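YfnB (Bacillus subtilis, PDB 3ED5) is a putative hydrolase of the haloacid dehalogenase superfamily, probably acting as a 5'-nucleotidase like its YjjG-family relatives. Local coordinates at residues A[51-54]-A[55-59]. Sequence-based numbering, arbitrary orientation.
Sequences INQG and LWRAF. With FMT (formic acid), chain E.
A chi1 of -175° carries the Asn52 amide opposite its main-chain nitrogen, and CG of Trp56 stands anti to its own carbonyl carbon (chi1 -77°), so that amide and indole run side by side one turn apart on helix 42-60. Their planes stand 80° apart, and Asn52 OD1 comes to the ring edge, 3.0 Å from Trp56 NE1 and near the ring plane. Asparagine suits this place because OD1 also accepts a hydrogen bond from Arg73 of helix 66-80; ND2 holds a formic acid, probably from crystallisation, Asn52 ND2 to FMT O1 being 2.8 Å. Were Asn52 cut back to alanine, Arg73 would probably lose this acceptor and the indole N-H edge its polar neighbour. Tryptophan offers a broad ring that touches Val69 and Arg73; its side chain lies about 9 Å from that of Asp13, the probable nucleophile.

Beneath, i to i+4 helix bonds join the turns, that from Trp56 N to Asn52 O (2.9 Å) nearly straight. Ile51 CG2 meets Leu55 CD1 at 3.8 Å, branched chains suited to apolar contact. Arg57 lays its aliphatic stem beside the Gln53 amide, CG 3.4 Å from NE2, and is long enough for its guanidinium to form salt bridges with Glu60 and Glu61. Taking Arg73's N-H while facing the indole N-H edge, the Asn52 oxygen probably helps fix the amide's rotation and link the two helices.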
ATOM      1  N   ILE A  51      15.581   1.108   7.283  1.00 32.10           N
ATOM      2  CA  ILE A  51      14.983   1.069   8.623  1.00 31.58           C
ATOM      3  C   ILE A  51      13.461   0.963   8.515  1.00 31.46           C
ATOM      4  O   ILE A  51      12.859   0.096   9.157  1.00 32.41           O
ATOM      5  CB  ILE A  51      15.328   2.301   9.422  1.00 30.25           C
ATOM      6  CG1 ILE A  51      16.801   2.187   9.847  1.00 31.05           C
ATOM      7  CG2 ILE A  51      14.474   2.430  10.692  1.00 32.86           C
ATOM      8  CD1 ILE A  51      17.475   3.553  10.308  1.00 31.96           C
ATOM      9  N   ASN A  52      12.870   1.839   7.707  1.00 30.40           N
ATOM     10  CA  ASN A  52      11.419   1.895   7.574  1.00 31.53           C
ATOM     11  C   ASN A  52      10.912   0.552   7.052  1.00 31.99           C
ATOM     12  O   ASN A  52       9.923  -0.006   7.596  1.00 30.81           O
ATOM     13  CB  ASN A  52      10.998   3.046   6.664  1.00 31.83           C
ATOM     14  CG  ASN A  52       9.492   3.211   6.599  1.00 32.73           C
ATOM     15  OD1 ASN A  52       8.830   3.318   7.628  1.00 32.77           O
ATOM     16  ND2 ASN A  52       8.945   3.235   5.381  1.00 34.77           N
ATOM     17  N   GLN A  53      11.606   0.008   6.050  1.00 32.04           N
ATOM     18  CA  GLN A  53      11.216  -1.308   5.477  1.00 32.92           C
ATOM     19  C   GLN A  53      11.259  -2.419   6.543  1.00 32.53           C
ATOM     20  O   GLN A  53      10.317  -3.203   6.647  1.00 33.01           O
ATOM     21  CB  GLN A  53      12.062  -1.678   4.233  1.00 33.27           C
ATOM     22  CG  GLN A  53      11.927  -3.132   3.706  1.00 39.65           C
ATOM     23  CD  GLN A  53      10.567  -3.450   3.087  1.00 47.87           C
ATOM     24  OE1 GLN A  53       9.792  -2.540   2.760  1.00 50.72           O
ATOM     25  NE2 GLN A  53      10.264  -4.759   2.920  1.00 50.84           N
ATOM     26  N   GLY A  54      12.324  -2.473   7.339  1.00 31.41           N
ATOM     27  CA  GLY A  54      12.455  -3.487   8.380  1.00 31.34           C
ATOM     28  C   GLY A  54      11.376  -3.383   9.447  1.00 31.33           C
ATOM     29  O   GLY A  54      10.926  -4.394   9.956  1.00 32.19           O
ATOM     30  N   LEU A  55      11.000  -2.155   9.814  1.00 31.70           N
ATOM     31  CA  LEU A  55       9.988  -1.958  10.850  1.00 31.07           C
ATOM     32  C   LEU A  55       8.614  -2.358  10.285  1.00 32.14           C
ATOM     33  O   LEU A  55       7.880  -3.089  10.948  1.00 31.17           O
ATOM     34  CB  LEU A  55       9.979  -0.506  11.356  1.00 31.42           C
ATOM     35  CG  LEU A  55      11.281  -0.009  12.018  1.00 30.30           C
ATOM     36  CD1 LEU A  55      11.173   1.496  12.241  1.00 31.18           C
ATOM     37  CD2 LEU A  55      11.529  -0.732  13.337  1.00 31.06           C
ATOM     38  N   TRP A  56       8.293  -1.932   9.062  1.00 32.47           N
ATOM     39  CA  TRP A  56       6.989  -2.359   8.473  1.00 32.24           C
ATOM     40  C   TRP A  56       6.944  -3.871   8.325  1.00 33.28           C
ATOM     41  O   TRP A  56       5.895  -4.491   8.564  1.00 31.79           O
ATOM     42  CB  TRP A  56       6.652  -1.665   7.130  1.00 32.59           C
ATOM     43  CG  TRP A  56       6.173  -0.282   7.318  1.00 32.90           C
ATOM     44  CD1 TRP A  56       6.984   0.864   7.466  1.00 35.82           C
ATOM     45  CD2 TRP A  56       4.823   0.167   7.470  1.00 32.20           C
ATOM     46  NE1 TRP A  56       6.186   1.971   7.661  1.00 35.43           N
ATOM     47  CE2 TRP A  56       4.864   1.573   7.662  1.00 33.66           C
ATOM     48  CE3 TRP A  56       3.554  -0.474   7.378  1.00 33.64           C
ATOM     49  CZ2 TRP A  56       3.709   2.351   7.811  1.00 32.24           C
ATOM     50  CZ3 TRP A  56       2.392   0.313   7.548  1.00 34.07           C
ATOM     51  CH2 TRP A  56       2.478   1.714   7.766  1.00 34.40           C
ATOM     52  N   ARG A  57       8.056  -4.491   7.942  1.00 32.32           N
ATOM     53  CA  ARG A  57       8.058  -5.957   7.867  1.00 32.16           C
ATOM     54  C   ARG A  57       7.770  -6.578   9.231  1.00 32.44           C
ATOM     55  O   ARG A  57       7.005  -7.543   9.324  1.00 31.98           O
ATOM     56  CB  ARG A  57       9.374  -6.537   7.311  1.00 31.81           C
ATOM     57  CG  ARG A  57       9.489  -6.342   5.794  1.00 36.10           C
ATOM     58  CD  ARG A  57       8.474  -7.246   5.023  1.00 38.74           C
ATOM     59  NE  ARG A  57       8.812  -8.643   5.250  1.00 39.74           N
ATOM     60  CZ  ARG A  57       8.001  -9.562   5.758  1.00 41.52           C
ATOM     61  NH1 ARG A  57       6.741  -9.275   6.076  1.00 41.38           N
ATOM     62  NH2 ARG A  57       8.455 -10.795   5.924  1.00 42.55           N
ATOM     63  N   ALA A  58       8.383  -6.036  10.288  1.00 30.87           N
ATOM     64  CA  ALA A  58       8.151  -6.557  11.656  1.00 30.78           C
ATOM     65  C   ALA A  58       6.659  -6.437  12.007  1.00 30.79           C
ATOM     66  O   ALA A  58       6.048  -7.393  12.539  1.00 31.74           O
ATOM     67  CB  ALA A  58       9.038  -5.847  12.692  1.00 31.05           C
ATOM     68  N   PHE A  59       6.050  -5.318  11.627  1.00 30.51           N
ATOM     69  CA  PHE A  59       4.582  -5.159  11.808  1.00 31.01           C
ATOM     70  C   PHE A  59       3.767  -6.186  11.003  1.00 31.38           C
ATOM     71  O   PHE A  59       2.860  -6.823  11.560  1.00 32.15           O
ATOM     72  CB  PHE A  59       4.195  -3.724  11.496  1.00 31.26           C
ATOM     73  CG  PHE A  59       2.748  -3.524  11.101  1.00 31.41           C
ATOM     74  CD1 PHE A  59       1.710  -3.665  12.031  1.00 33.65           C
ATOM     75  CD2 PHE A  59       2.450  -3.127   9.808  1.00 33.95           C
ATOM     76  CE1 PHE A  59       0.380  -3.420  11.652  1.00 34.08           C
ATOM     77  CE2 PHE A  59       1.113  -2.876   9.407  1.00 36.36           C
ATOM     78  CZ  PHE A  59       0.088  -3.033  10.348  1.00 33.65           C
TER
HETATM   79  C   FMT E 239      10.586   2.910   2.480  1.00 41.43           C
HETATM   80  O1  FMT E 239      10.478   3.938   3.138  1.00 40.33           O
HETATM   81  O2  FMT E 239      11.088   1.871   2.902  1.00 42.79           O